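Local atomic coordinates of secreted protein (Streptomyces lividans TK24, PDB entry 5LXZ), a protein that probably acts as a copper metalloradical oxidase of the galactose oxidase-like AA5 family. Residues A[6-11]-A[450-455]; A[298-303]-A[352-357]; A[411-416]-A[438-443]; A[419-424]-A[472-477]; A[464-469]-A[501-506]. The protein carries 1 engineered substitution. All coordinates share one frame; numbering follows the deposited sequence. Where two conformers were deposited one is given.

Interaction 1 of 5, residues A[6-11]-A[450-455]; sequences PEYKAA and RVADPL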
# COMPACT_ATOMS: atom_id res chain seq x y z
N PRO A 6 -27.79 21.53 8.03
CA PRO A 6 -27.59 20.69 9.23
C PRO A 6 -28.12 19.25 9.09
O PRO A 6 -27.43 18.30 9.46
CB PRO A 6 -28.36 21.46 10.33
CG PRO A 6 -28.35 22.88 9.84
CD PRO A 6 -28.53 22.78 8.36
N GLU A 7 -29.30 19.09 8.52
CA GLU A 7 -29.91 17.79 8.32
C GLU A 7 -29.07 16.88 7.38
O GLU A 7 -28.86 15.68 7.70
CB GLU A 7 -31.37 17.91 7.82
CG GLU A 7 -31.61 18.74 6.54
CD GLU A 7 -31.82 20.26 6.74
OE1 GLU A 7 -31.38 20.86 7.77
OE2 GLU A 7 -32.43 20.86 5.81
N TYR A 8 -28.59 17.47 6.30
CA TYR A 8 -27.79 16.73 5.32
C TYR A 8 -26.49 16.26 5.99
O TYR A 8 -26.09 15.08 5.87
CB TYR A 8 -27.49 17.58 4.11
CG TYR A 8 -26.77 16.82 3.03
CD1 TYR A 8 -27.45 16.14 2.05
CD2 TYR A 8 -25.38 16.75 3.06
CE1 TYR A 8 -26.76 15.43 1.08
CE2 TYR A 8 -24.70 16.06 2.09
CZ TYR A 8 -25.37 15.37 1.14
OH TYR A 8 -24.71 14.65 0.18
N LYS A 9 -25.83 17.17 6.70
CA LYS A 9 -24.56 16.85 7.36
C LYS A 9 -24.74 15.81 8.45
O LYS A 9 -23.90 14.92 8.65
CB LYS A 9 -23.90 18.11 7.90
CG LYS A 9 -23.48 19.04 6.78
CD LYS A 9 -22.73 20.26 7.23
CE LYS A 9 -23.56 21.09 8.20
NZ LYS A 9 -23.01 22.47 8.39
N ALA A 10 -25.85 15.90 9.18
CA ALA A 10 -26.12 14.88 10.21
C ALA A 10 -26.26 13.46 9.65
O ALA A 10 -25.95 12.48 10.37
CB ALA A 10 -27.38 15.23 10.99
N ALA A 11 -26.68 13.34 8.40
CA ALA A 11 -26.84 12.07 7.74
C ALA A 11 -25.57 11.68 6.94
O ALA A 11 -25.27 10.50 6.83
CB ALA A 11 -28.03 12.09 6.83
N ARG A 450 -24.43 5.18 1.57
CA ARG A 450 -23.84 6.30 0.88
C ARG A 450 -23.83 7.55 1.77
O ARG A 450 -24.79 7.86 2.47
CB ARG A 450 -24.66 6.56 -0.37
CG ARG A 450 -24.02 7.53 -1.28
CD ARG A 450 -23.10 6.91 -2.30
NE ARG A 450 -22.84 8.02 -3.18
CZ ARG A 450 -23.35 8.25 -4.37
NH1 ARG A 450 -24.11 7.35 -4.99
NH2 ARG A 450 -23.03 9.37 -4.99
N VAL A 451 -22.71 8.25 1.76
CA VAL A 451 -22.54 9.50 2.50
C VAL A 451 -22.16 10.63 1.53
O VAL A 451 -22.28 10.45 0.34
CB VAL A 451 -21.62 9.33 3.71
CG1 VAL A 451 -22.24 8.40 4.74
CG2 VAL A 451 -20.18 8.88 3.30
N ALA A 452 -21.70 11.76 2.04
CA ALA A 452 -21.42 12.92 1.17
C ALA A 452 -20.34 12.58 0.16
O ALA A 452 -19.37 11.86 0.50
CB ALA A 452 -20.97 14.09 2.00
N ASP A 453 -20.48 13.09 -1.05
CA ASP A 453 -19.48 12.90 -2.11
C ASP A 453 -18.20 13.65 -1.77
O ASP A 453 -18.23 14.83 -1.41
CB ASP A 453 -19.94 13.44 -3.46
CG ASP A 453 -21.12 12.74 -4.02
OD1 ASP A 453 -21.57 11.66 -3.60
OD2 ASP A 453 -21.64 13.34 -4.99
N PRO A 454 -17.03 13.00 -1.92
CA PRO A 454 -15.81 13.78 -1.87
C PRO A 454 -15.75 14.87 -2.90
O PRO A 454 -16.42 14.79 -3.94
CB PRO A 454 -14.70 12.74 -2.16
CG PRO A 454 -15.36 11.52 -2.65
CD PRO A 454 -16.85 11.62 -2.40
N LEU A 455 -14.94 15.89 -2.62
CA LEU A 455 -14.81 17.02 -3.52
C LEU A 455 -13.74 16.84 -4.55
O LEU A 455 -13.80 17.43 -5.62
CB LEU A 455 -14.52 18.29 -2.72
CG LEU A 455 -15.54 18.63 -1.64
CD1 LEU A 455 -15.14 19.88 -0.87
CD2 LEU A 455 -16.97 18.76 -2.17
O HOH W 1 -22.47 15.22 -1.30

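Interaction 2 of 5, residues A[298-303]-A[352-357]; sequences YPALFL and ANTVLL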
# COMPACT_ATOMS: atom_id res chain seq x y z
N TYR A 298 3.76 -4.42 -3.06
CA TYR A 298 2.82 -4.03 -2.02
C TYR A 298 1.79 -5.12 -1.73
O TYR A 298 0.56 -4.84 -1.69
CB TYR A 298 2.15 -2.67 -2.31
CG TYR A 298 3.06 -1.48 -2.20
CD1 TYR A 298 3.84 -1.27 -1.09
CD2 TYR A 298 3.11 -0.51 -3.21
CE1 TYR A 298 4.65 -0.17 -0.98
CE2 TYR A 298 3.93 0.59 -3.12
CZ TYR A 298 4.68 0.79 -2.00
OH TYR A 298 5.47 1.92 -1.95
N PRO A 299 2.23 -6.34 -1.45
CA PRO A 299 1.25 -7.36 -1.07
C PRO A 299 0.59 -7.00 0.23
O PRO A 299 1.24 -6.58 1.17
CB PRO A 299 2.07 -8.64 -0.94
CG PRO A 299 3.44 -8.11 -0.58
CD PRO A 299 3.62 -6.82 -1.30
N ALA A 300 -0.72 -7.14 0.32
CA ALA A 300 -1.43 -6.82 1.55
C ALA A 300 -1.30 -7.96 2.54
O ALA A 300 -2.01 -8.95 2.44
CB ALA A 300 -2.88 -6.53 1.24
N LEU A 301 -0.37 -7.81 3.49
CA LEU A 301 0.04 -8.87 4.41
C LEU A 301 -0.27 -8.44 5.84
O LEU A 301 0.33 -7.48 6.33
CB LEU A 301 1.53 -9.14 4.28
CG LEU A 301 2.01 -9.57 2.91
CD1 LEU A 301 3.53 -9.70 2.90
CD2 LEU A 301 1.40 -10.90 2.49
N PHE A 302 -1.12 -9.19 6.51
CA PHE A 302 -1.58 -8.82 7.86
C PHE A 302 -1.25 -9.92 8.85
O PHE A 302 -1.47 -11.10 8.57
CB PHE A 302 -3.09 -8.65 7.85
CG PHE A 302 -3.56 -7.41 7.11
CD1 PHE A 302 -3.70 -7.40 5.76
CD2 PHE A 302 -3.86 -6.25 7.80
CE1 PHE A 302 -4.11 -6.25 5.10
CE2 PHE A 302 -4.29 -5.13 7.16
CZ PHE A 302 -4.39 -5.12 5.80
N LEU A 303 -0.85 -9.53 10.06
CA LEU A 303 -0.63 -10.51 11.11
C LEU A 303 -1.94 -11.00 11.69
O LEU A 303 -2.75 -10.21 12.20
CB LEU A 303 0.23 -9.88 12.21
CG LEU A 303 0.62 -10.81 13.36
CD1 LEU A 303 1.54 -11.92 12.90
CD2 LEU A 303 1.34 -9.93 14.39
N ALA A 352 -6.67 -3.02 -5.36
CA ALA A 352 -7.72 -3.20 -4.39
C ALA A 352 -7.26 -2.75 -3.01
O ALA A 352 -6.05 -2.79 -2.72
CB ALA A 352 -8.12 -4.64 -4.33
N ASN A 353 -8.18 -2.36 -2.15
CA ASN A 353 -7.85 -2.08 -0.78
C ASN A 353 -8.18 -3.30 0.06
O ASN A 353 -9.01 -4.15 -0.33
CB ASN A 353 -8.52 -0.78 -0.31
CG ASN A 353 -7.70 -0.04 0.71
OD1 ASN A 353 -7.13 -0.68 1.62
ND2 ASN A 353 -7.55 1.24 0.58
N THR A 354 -7.58 -3.38 1.25
CA THR A 354 -7.81 -4.45 2.20
C THR A 354 -7.93 -3.82 3.57
O THR A 354 -7.07 -2.99 3.92
CB THR A 354 -6.64 -5.42 2.26
OG1 THR A 354 -6.29 -5.86 0.94
CG2 THR A 354 -6.97 -6.61 3.11
N VAL A 355 -8.91 -4.28 4.34
CA VAL A 355 -9.10 -3.82 5.72
C VAL A 355 -9.36 -5.01 6.60
O VAL A 355 -10.17 -5.88 6.25
CB VAL A 355 -10.32 -2.85 5.81
CG1 VAL A 355 -10.57 -2.41 7.22
CG2 VAL A 355 -10.06 -1.61 4.97
N LEU A 356 -8.71 -5.00 7.76
CA LEU A 356 -9.06 -5.89 8.87
C LEU A 356 -10.24 -5.22 9.56
O LEU A 356 -10.07 -4.15 10.14
CB LEU A 356 -7.88 -6.11 9.79
CG LEU A 356 -8.14 -6.87 11.08
CD1 LEU A 356 -8.88 -8.16 10.88
CD2 LEU A 356 -6.81 -7.12 11.75
N LEU A 357 -11.44 -5.75 9.36
CA LEU A 357 -12.63 -5.09 9.84
C LEU A 357 -12.66 -4.95 11.34
O LEU A 357 -12.10 -5.79 12.05
CB LEU A 357 -13.89 -5.82 9.40
CG LEU A 357 -14.11 -5.90 7.90
CD1 LEU A 357 -15.27 -6.85 7.61
CD2 LEU A 357 -14.39 -4.53 7.31

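Interaction 3 of 5, residues A[411-416]-A[438-443]; sequences SILPDD and ARLYHP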
# COMPACT_ATOMS: atom_id res chain seq x y z
N SER A 411 -10.76 3.47 5.36
CA SER A 411 -10.26 3.79 6.69
C SER A 411 -11.26 3.33 7.74
O SER A 411 -12.45 3.63 7.62
CB SER A 411 -10.06 5.30 6.83
OG SER A 411 -8.79 5.72 6.29
N ILE A 412 -10.80 2.62 8.75
CA ILE A 412 -11.62 2.23 9.89
C ILE A 412 -11.94 3.45 10.74
O ILE A 412 -11.07 4.29 11.00
CB ILE A 412 -10.87 1.22 10.75
CG1 ILE A 412 -10.55 -0.06 9.95
CG2 ILE A 412 -11.65 0.89 12.00
CD1 ILE A 412 -9.56 -0.94 10.69
N LEU A 413 -13.20 3.60 11.14
CA LEU A 413 -13.62 4.66 12.05
C LEU A 413 -13.90 4.11 13.44
O LEU A 413 -14.17 2.92 13.60
CB LEU A 413 -14.92 5.32 11.52
CG LEU A 413 -14.73 6.44 10.49
CD1 LEU A 413 -13.79 6.17 9.37
CD2 LEU A 413 -16.09 6.91 9.96
N PRO A 414 -13.91 5.00 14.44
CA PRO A 414 -14.06 4.55 15.83
C PRO A 414 -15.41 4.00 16.27
O PRO A 414 -15.51 3.43 17.37
CB PRO A 414 -13.66 5.77 16.65
CG PRO A 414 -13.85 6.89 15.77
CD PRO A 414 -13.56 6.42 14.38
N ASP A 415 -16.42 4.14 15.42
CA ASP A 415 -17.72 3.54 15.68
C ASP A 415 -17.90 2.16 15.05
O ASP A 415 -19.00 1.63 15.03
CB ASP A 415 -18.84 4.49 15.24
CG ASP A 415 -18.86 4.72 13.76
OD1 ASP A 415 -17.91 4.33 13.05
OD2 ASP A 415 -19.84 5.30 13.27
N ASP A 416 -16.81 1.60 14.49
CA ASP A 416 -16.79 0.31 13.78
C ASP A 416 -17.26 0.37 12.34
O ASP A 416 -17.26 -0.67 11.64
CB ASP A 416 -17.49 -0.83 14.51
CG ASP A 416 -16.93 -1.10 15.86
OD1 ASP A 416 -15.73 -0.87 16.10
OD2 ASP A 416 -17.68 -1.62 16.73
N ALA A 438 -18.55 8.34 -1.73
CA ALA A 438 -18.11 7.79 -0.46
C ALA A 438 -19.22 7.01 0.20
O ALA A 438 -20.40 7.40 0.09
CB ALA A 438 -17.63 8.89 0.48
N ARG A 439 -18.86 5.99 0.95
CA ARG A 439 -19.77 5.13 1.64
C ARG A 439 -19.21 4.79 3.00
O ARG A 439 -17.99 4.72 3.20
CB ARG A 439 -19.97 3.82 0.90
CG ARG A 439 -20.68 3.97 -0.43
CD ARG A 439 -20.46 2.73 -1.27
NE ARG A 439 -21.27 2.80 -2.49
CZ ARG A 439 -21.01 3.56 -3.54
NH1 ARG A 439 -19.90 4.29 -3.62
NH2 ARG A 439 -21.88 3.60 -4.57
N LEU A 440 -20.11 4.53 3.93
CA LEU A 440 -19.79 3.85 5.15
C LEU A 440 -20.20 2.40 5.07
O LEU A 440 -21.38 2.09 4.77
CB LEU A 440 -20.45 4.52 6.36
CG LEU A 440 -20.02 5.93 6.70
CD1 LEU A 440 -20.94 6.49 7.76
CD2 LEU A 440 -18.57 6.02 7.16
N TYR A 441 -19.27 1.48 5.31
CA TYR A 441 -19.58 0.06 5.47
C TYR A 441 -19.87 -0.18 6.93
O TYR A 441 -19.14 0.28 7.81
CB TYR A 441 -18.39 -0.80 5.05
CG TYR A 441 -18.63 -2.25 5.32
CD1 TYR A 441 -19.60 -2.97 4.61
CD2 TYR A 441 -17.96 -2.91 6.34
CE1 TYR A 441 -19.87 -4.30 4.92
CE2 TYR A 441 -18.19 -4.23 6.61
CZ TYR A 441 -19.15 -4.93 5.91
OH TYR A 441 -19.39 -6.24 6.23
N HIS A 442 -20.96 -0.88 7.20
CA HIS A 442 -21.37 -1.18 8.54
C HIS A 442 -21.23 -2.69 8.74
O HIS A 442 -22.01 -3.44 8.16
CB HIS A 442 -22.83 -0.76 8.69
CG HIS A 442 -23.03 0.72 8.61
ND1 HIS A 442 -22.61 1.58 9.61
CD2 HIS A 442 -23.58 1.49 7.65
CE1 HIS A 442 -22.91 2.82 9.27
NE2 HIS A 442 -23.51 2.79 8.10
N PRO A 443 -20.22 -3.15 9.50
CA PRO A 443 -20.03 -4.62 9.64
C PRO A 443 -21.22 -5.34 10.29
O PRO A 443 -21.48 -6.51 9.97
CB PRO A 443 -18.77 -4.76 10.50
CG PRO A 443 -18.07 -3.46 10.37
CD PRO A 443 -19.09 -2.39 10.07

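Interaction 4 of 5, residues A[419-424]-A[472-477]; sequences LVSGGS and LMFFGS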
# COMPACT_ATOMS: atom_id res chain seq x y z
N LEU A 419 -15.02 3.75 6.30
CA LEU A 419 -15.21 4.71 5.23
C LEU A 419 -14.52 4.25 3.97
O LEU A 419 -13.29 4.10 3.99
CB LEU A 419 -14.71 6.09 5.64
CG LEU A 419 -14.81 7.22 4.63
CD1 LEU A 419 -16.25 7.53 4.27
CD2 LEU A 419 -14.07 8.46 5.14
N VAL A 420 -15.27 4.03 2.90
CA VAL A 420 -14.77 3.57 1.62
C VAL A 420 -15.08 4.66 0.62
O VAL A 420 -16.27 5.00 0.41
CB VAL A 420 -15.43 2.24 1.22
CG1 VAL A 420 -14.95 1.81 -0.14
CG2 VAL A 420 -15.15 1.19 2.27
N SER A 421 -14.06 5.27 0.06
CA SER A 421 -14.23 6.50 -0.72
C SER A 421 -13.31 6.57 -1.92
O SER A 421 -12.18 6.08 -1.89
CB SER A 421 -14.00 7.72 0.21
OG SER A 421 -14.31 8.95 -0.42
N GLY A 422 -13.76 7.28 -2.93
CA GLY A 422 -12.91 7.59 -4.04
C GLY A 422 -12.57 6.41 -4.89
O GLY A 422 -13.33 5.42 -4.97
N GLY A 423 -11.43 6.49 -5.55
CA GLY A 423 -11.04 5.53 -6.53
C GLY A 423 -11.44 5.96 -7.93
O GLY A 423 -11.94 7.07 -8.12
N SER A 424 -11.15 5.13 -8.92
CA SER A 424 -11.51 5.45 -10.30
C SER A 424 -11.95 4.21 -11.02
O SER A 424 -11.59 3.10 -10.67
CB SER A 424 -10.38 6.12 -11.04
OG SER A 424 -9.23 5.27 -11.10
N LEU A 472 -11.09 12.62 9.10
CA LEU A 472 -10.16 11.87 8.24
C LEU A 472 -9.54 12.77 7.21
O LEU A 472 -10.21 13.63 6.62
CB LEU A 472 -10.86 10.73 7.58
CG LEU A 472 -11.36 9.69 8.58
CD1 LEU A 472 -12.88 9.84 8.81
CD2 LEU A 472 -11.03 8.28 8.15
N MET A 473 -8.26 12.56 6.94
CA MET A 473 -7.54 13.31 5.93
C MET A 473 -7.36 12.42 4.71
O MET A 473 -7.00 11.24 4.84
CB MET A 473 -6.20 13.78 6.44
CG MET A 473 -5.44 14.66 5.49
SD MET A 473 -4.41 13.79 4.30
CE MET A 473 -3.07 13.31 5.39
N PHE A 474 -7.58 13.00 3.54
CA PHE A 474 -7.41 12.34 2.26
C PHE A 474 -6.38 13.09 1.46
O PHE A 474 -6.32 14.32 1.45
CB PHE A 474 -8.74 12.32 1.51
CG PHE A 474 -9.68 11.25 2.00
CD1 PHE A 474 -10.33 11.38 3.24
CD2 PHE A 474 -9.95 10.11 1.24
CE1 PHE A 474 -11.20 10.39 3.72
CE2 PHE A 474 -10.83 9.15 1.71
CZ PHE A 474 -11.43 9.26 2.95
N PHE A 475 -5.50 12.35 0.77
CA PHE A 475 -4.40 12.96 0.03
C PHE A 475 -4.16 12.28 -1.29
O PHE A 475 -4.60 11.15 -1.53
CB PHE A 475 -3.10 12.90 0.85
CG PHE A 475 -2.62 11.51 1.10
CD1 PHE A 475 -1.76 10.88 0.19
CD2 PHE A 475 -3.01 10.80 2.23
CE1 PHE A 475 -1.32 9.58 0.40
CE2 PHE A 475 -2.56 9.50 2.43
CZ PHE A 475 -1.72 8.90 1.51
N GLY A 476 -3.38 12.94 -2.14
CA GLY A 476 -2.85 12.36 -3.33
C GLY A 476 -3.75 12.39 -4.52
O GLY A 476 -4.74 13.12 -4.52
N SER A 477 -3.33 11.63 -5.54
CA SER A 477 -4.00 11.27 -6.79
C SER A 477 -3.19 11.69 -7.98
O SER A 477 -2.91 12.88 -8.19
CB SER A 477 -5.41 11.84 -6.95
OG SER A 477 -6.01 11.10 -8.01

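Interaction 5 of 5, residues A[464-469]-A[501-506]; sequences SILLPD and PPYLYR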
# COMPACT_ATOMS: atom_id res chain seq x y z
N SER A 464 -5.78 7.68 2.73
CA SER A 464 -6.61 8.28 3.76
C SER A 464 -6.12 7.89 5.13
O SER A 464 -5.58 6.78 5.32
CB SER A 464 -8.08 7.94 3.58
OG SER A 464 -8.34 6.56 3.75
N ILE A 465 -6.28 8.81 6.07
CA ILE A 465 -5.79 8.67 7.44
C ILE A 465 -6.85 9.14 8.43
O ILE A 465 -7.28 10.31 8.36
CB ILE A 465 -4.55 9.60 7.64
CG1 ILE A 465 -3.47 9.34 6.57
CG2 ILE A 465 -4.00 9.53 9.06
CD1 ILE A 465 -2.78 8.02 6.77
N LEU A 466 -7.22 8.28 9.37
CA LEU A 466 -8.04 8.69 10.52
C LEU A 466 -7.22 9.55 11.47
O LEU A 466 -6.09 9.20 11.82
CB LEU A 466 -8.54 7.47 11.27
CG LEU A 466 -9.32 7.69 12.57
CD1 LEU A 466 -10.64 8.42 12.31
CD2 LEU A 466 -9.55 6.38 13.33
N LEU A 467 -7.78 10.67 11.90
CA LEU A 467 -7.13 11.58 12.80
C LEU A 467 -7.66 11.40 14.23
O LEU A 467 -8.78 10.92 14.42
CB LEU A 467 -7.36 13.02 12.33
CG LEU A 467 -6.93 13.33 10.90
CD1 LEU A 467 -7.34 14.72 10.47
CD2 LEU A 467 -5.45 13.18 10.71
N PRO A 468 -6.91 11.90 15.22
CA PRO A 468 -7.34 11.77 16.62
C PRO A 468 -8.65 12.45 16.96
O PRO A 468 -9.31 12.03 17.89
CB PRO A 468 -6.14 12.33 17.40
CG PRO A 468 -4.97 12.04 16.52
CD PRO A 468 -5.49 12.30 15.13
N ASP A 469 -9.05 13.43 16.17
CA ASP A 469 -10.34 14.09 16.43
C ASP A 469 -11.51 13.37 15.82
O ASP A 469 -12.67 13.83 15.96
CB ASP A 469 -10.28 15.56 16.04
CG ASP A 469 -10.30 15.78 14.54
OD1 ASP A 469 -10.08 14.85 13.78
OD2 ASP A 469 -10.51 16.95 14.09
N PRO A 501 -17.23 12.97 9.57
CA PRO A 501 -18.30 11.99 9.40
C PRO A 501 -19.62 12.46 10.08
O PRO A 501 -19.57 13.37 10.90
CB PRO A 501 -17.75 10.71 10.08
CG PRO A 501 -16.26 10.92 10.02
CD PRO A 501 -16.04 12.37 10.22
N PRO A 502 -20.71 11.79 9.80
CA PRO A 502 -22.01 12.18 10.40
C PRO A 502 -21.96 12.24 11.91
O PRO A 502 -22.64 13.07 12.54
CB PRO A 502 -22.91 11.05 9.96
CG PRO A 502 -22.34 10.55 8.67
CD PRO A 502 -20.86 10.71 8.82
N TYR A 503 -21.14 11.39 12.54
CA TYR A 503 -21.09 11.33 14.01
C TYR A 503 -20.60 12.59 14.70
O TYR A 503 -20.75 12.70 15.93
CB TYR A 503 -20.37 10.06 14.50
CG TYR A 503 -18.91 9.81 14.08
CD1 TYR A 503 -17.98 10.82 14.08
CD2 TYR A 503 -18.49 8.55 13.74
CE1 TYR A 503 -16.66 10.61 13.72
CE2 TYR A 503 -17.16 8.30 13.39
CZ TYR A 503 -16.27 9.34 13.38
OH TYR A 503 -14.95 9.09 13.02
N LEU A 504 -20.04 13.54 13.95
CA LEU A 504 -19.68 14.82 14.53
C LEU A 504 -20.72 15.90 14.30
O LEU A 504 -20.49 17.04 14.71
CB LEU A 504 -18.34 15.26 14.04
CG LEU A 504 -17.19 14.33 14.46
CD1 LEU A 504 -15.86 14.96 14.14
CD2 LEU A 504 -17.24 13.88 15.91
N TYR A 505 -21.84 15.53 13.69
CA TYR A 505 -22.99 16.46 13.42
C TYR A 505 -24.23 16.06 14.18
O TYR A 505 -25.36 16.19 13.67
CB TYR A 505 -23.28 16.47 11.92
CG TYR A 505 -22.22 17.20 11.16
CD1 TYR A 505 -22.14 18.60 11.20
CD2 TYR A 505 -21.27 16.52 10.38
CE1 TYR A 505 -21.16 19.29 10.52
CE2 TYR A 505 -20.31 17.21 9.67
CZ TYR A 505 -20.23 18.60 9.75
OH TYR A 505 -19.28 19.35 9.09
N ARG A 506 -23.99 15.62 15.41
CA ARG A 506 -24.98 14.98 16.26
C ARG A 506 -24.96 15.73 17.60
O ARG A 506 -24.66 16.93 17.63
CB ARG A 506 -24.65 13.48 16.37
CG ARG A 506 -25.62 12.61 15.60
CD ARG A 506 -24.89 11.65 14.68
NE ARG A 506 -25.64 11.34 13.47
CZ ARG A 506 -25.36 10.30 12.69
NH1 ARG A 506 -24.34 9.52 13.02
NH2 ARG A 506 -26.08 10.05 11.60

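Interaction 1 of 5, residues A[6-11]-A[450-455]
Y8 is the main bridge from helix 6-11 to segment 450-455, and its side chain meets A452 with the far end of the ring. From CB the side chain leaves the helix with CG anti to the backbone N (chi1 -175°), a torsion that swings the phenol toward the loop. On the way out, CE2 passes 4.2 Å from A452 CB, which lies at the ring edge and near the ring plane, not over a face. At the tip, OH lies 3.8 Å from A452 CA and also binds a water at 2.7 Å. That water accepts the backbone N-H of D453 at 2.9 Å from N, so one water links the phenol to the main chain beyond A452. The loop follows strand 447-450, the outer strand of a beta-propeller blade, and leads toward the next blade, whose outermost strand, 14-18, is supplied by the N-terminal region just after this helix. W15 of that strand donates its ring N-H to A452 O. At the segment's C-terminal end, A11 O approaches V451 CG1 at 4.2 Å. From the end of strand 447-450, R450 NH2 makes a salt bridge to D453 OD1 at 3.1 Å, near the guanidinium plane.

Interaction 2 of 5, residues A[298-303]-A[352-357]
Two neighbouring blades of the kelch beta-propeller meet through their innermost strands, where F302 and A300 of 298-303 face T354 and L356 of 352-357. No hydrogen bond crosses between the two segments, so the evidence for their association is side-chain contact. F302 carries most of it. Its CG is anti to the carbonyl carbon (chi1 -71°), which sends the ring across to the other strand, where CE1 lies 3.5 Å from T354 CG2. The two side chains run past each other in opposite directions, and the methyl meets the ring obliquely. Further along the ring, CD2 comes to 4.5 Å from L356 CB. T354 divides its branches: CG2, anti to the backbone N, goes to the ring, while OG1 sits 3.5 Å from A300 CB and is hydrogen-bonded to S312 OG, which accounts for this buried hydroxyl. Y365 meets F302 edge-to-face from the second blade. With an alanine in place of F302, the T354 methyl, L356 and Y365 would probably lose their common aromatic partner and a gap would open between the blades. Y298, just before strand 301-303, stacks on the copper ligand Y248, so this seam runs toward the metal site. Such apolar packing between adjacent radial sheets is characteristic of the seven-bladed propeller of galactose oxidase relatives.

Interaction 3 of 5, residues A[411-416]-A[438-443]
L413 and L440 touch methyl to methyl: CD2 of each lies 3.8 Å from CD2 of the other, and the two side chains cross at about a right angle. Both have CG anti to the carbonyl carbon (chi1 -86° in L413, -65° in L440), which puts each branch point beside its own backbone N and turns the CD2 methyls toward each other. A second touch lies nearer the surface, where D416 O approaches the ring of P443 at 3.0 Å from CD and 3.2 Å from CG. These are close carbon-oxygen approaches, with no N-H or O-H donor, and this buried oxygen has no hydrogen-bond partner in the model.

The next shell explains the spacing. Both segments belong to one four-stranded propeller blade, but strand 418-421 runs between 409-412 and 438-442; S411 pairs with L419 on one side of it, and R439 with V420 on the other. The leucines therefore meet across an intervening strand, with L419 packing against both of them. A type I turn from L413 to D416, closed by D416 N to L413 O at 3.1 Å, reverses the chain into this middle strand and brings the D416 carbonyl to P443. The carboxylate of D416 has separate partners in the C-terminal domain: OD1 forms a salt bridge with R539 and OD2 another with K537. Those two bonds hold the turn against the neighbouring sheet, while L472 of the adjoining blade packs on L413.

Interaction 4 of 5, residues A[419-424]-A[472-477]
L419 sends its CD2 methyl to the rim of the F474 ring, near the ring plane, at 3.5 Å from CZ and 3.7 Å from CE1. The methyl thus abuts the edge, and no CH-pi contact over a face is made by this pair. CG of L419 is anti to the backbone N (chi1 179°), which extends the side chain from one strand toward the other; the same CD2 also reaches L472 CD1 at 4.1 Å. S421 approaches the ring differently: its CB lies 3.8 Å from F474 CE2 on an oblique path. The strand axes, 11.1 Å apart at closest, are inclined at 24° and run roughly the same way, too far for backbone pairing; side chains alone bridge them. The strands belong to different four-stranded sheets, so with that separation this is a seam between adjacent propeller blades. W15, from the N-terminal strand of the second blade, packs edge-to-face with F474. Were an alanine at the F474 position, L419 CD2, S421 CB and the W15 ring would probably lose the aromatic surface that joins them, opening a gap beside L419 and S421. With no hydrogen bond or charge between the segments, cohesion rests on shape and burial of carbon.

Interaction 5 of 5, residues A[464-469]-A[501-506]
The chi1 of L504 (-63°) sets CG beside the backbone N and anti to the carbonyl carbon, which directs the branch at segment 464-469, where CD1 lies 3.8 Å from D469 O. Y503 turns the other way about its first bond (chi1 59°) and lays its ring over P501: P501 CB stands 3.7 Å above the ring plane, over the centre. P501 thus covers one ring face, while the OH is hydrogen-bonded to G470 O, just beyond segment 464-469, with L466 CD1 a loose neighbour 4.4 Å from that OH. D469 O likewise has a polar partner besides the leucine methyl, R509 NH2, and the D469 carboxylate forms a salt bridge with R471; a bound phosphate, probably from the crystallisation liquor, is about 4 Å from this side chain. The turn of 3-10 helix carrying Y503 and L504 is supported by L504 N to P501 O at 3.1 Å and Y505 N to P502 O at 2.8 Å. It follows strand 496-500 of the closing propeller blade and meets the end of strand 462-466, the innermost of the same sheet, and the loop after it, with strand 472-476 packing on P501 and strand 582-590 on L466.

How the interactions relate
Interactions 2 and 4 are wholly buried seams between adjacent blades, each centred on a phenylalanine; the centre of interaction 2, about 8 Å from the centre of the chain, is the nearest of the five. Interaction 3, about 19 Å out, has buried leucines but a partly exposed turn; it joins strands of one blade across strand 418-421, which interaction 4 also uses, and A438 CB packs on S421 OG between them. Interactions 4 and 5 share a sheet through M473 O and I465 N, and S411 OG meets S464 OG between 3 and 5. Interactions 1 and 5 lie nearer the surface, where water, carbonyls and charged neighbours join the carbon contacts; A438 O and V451 N link interactions 1 and 3.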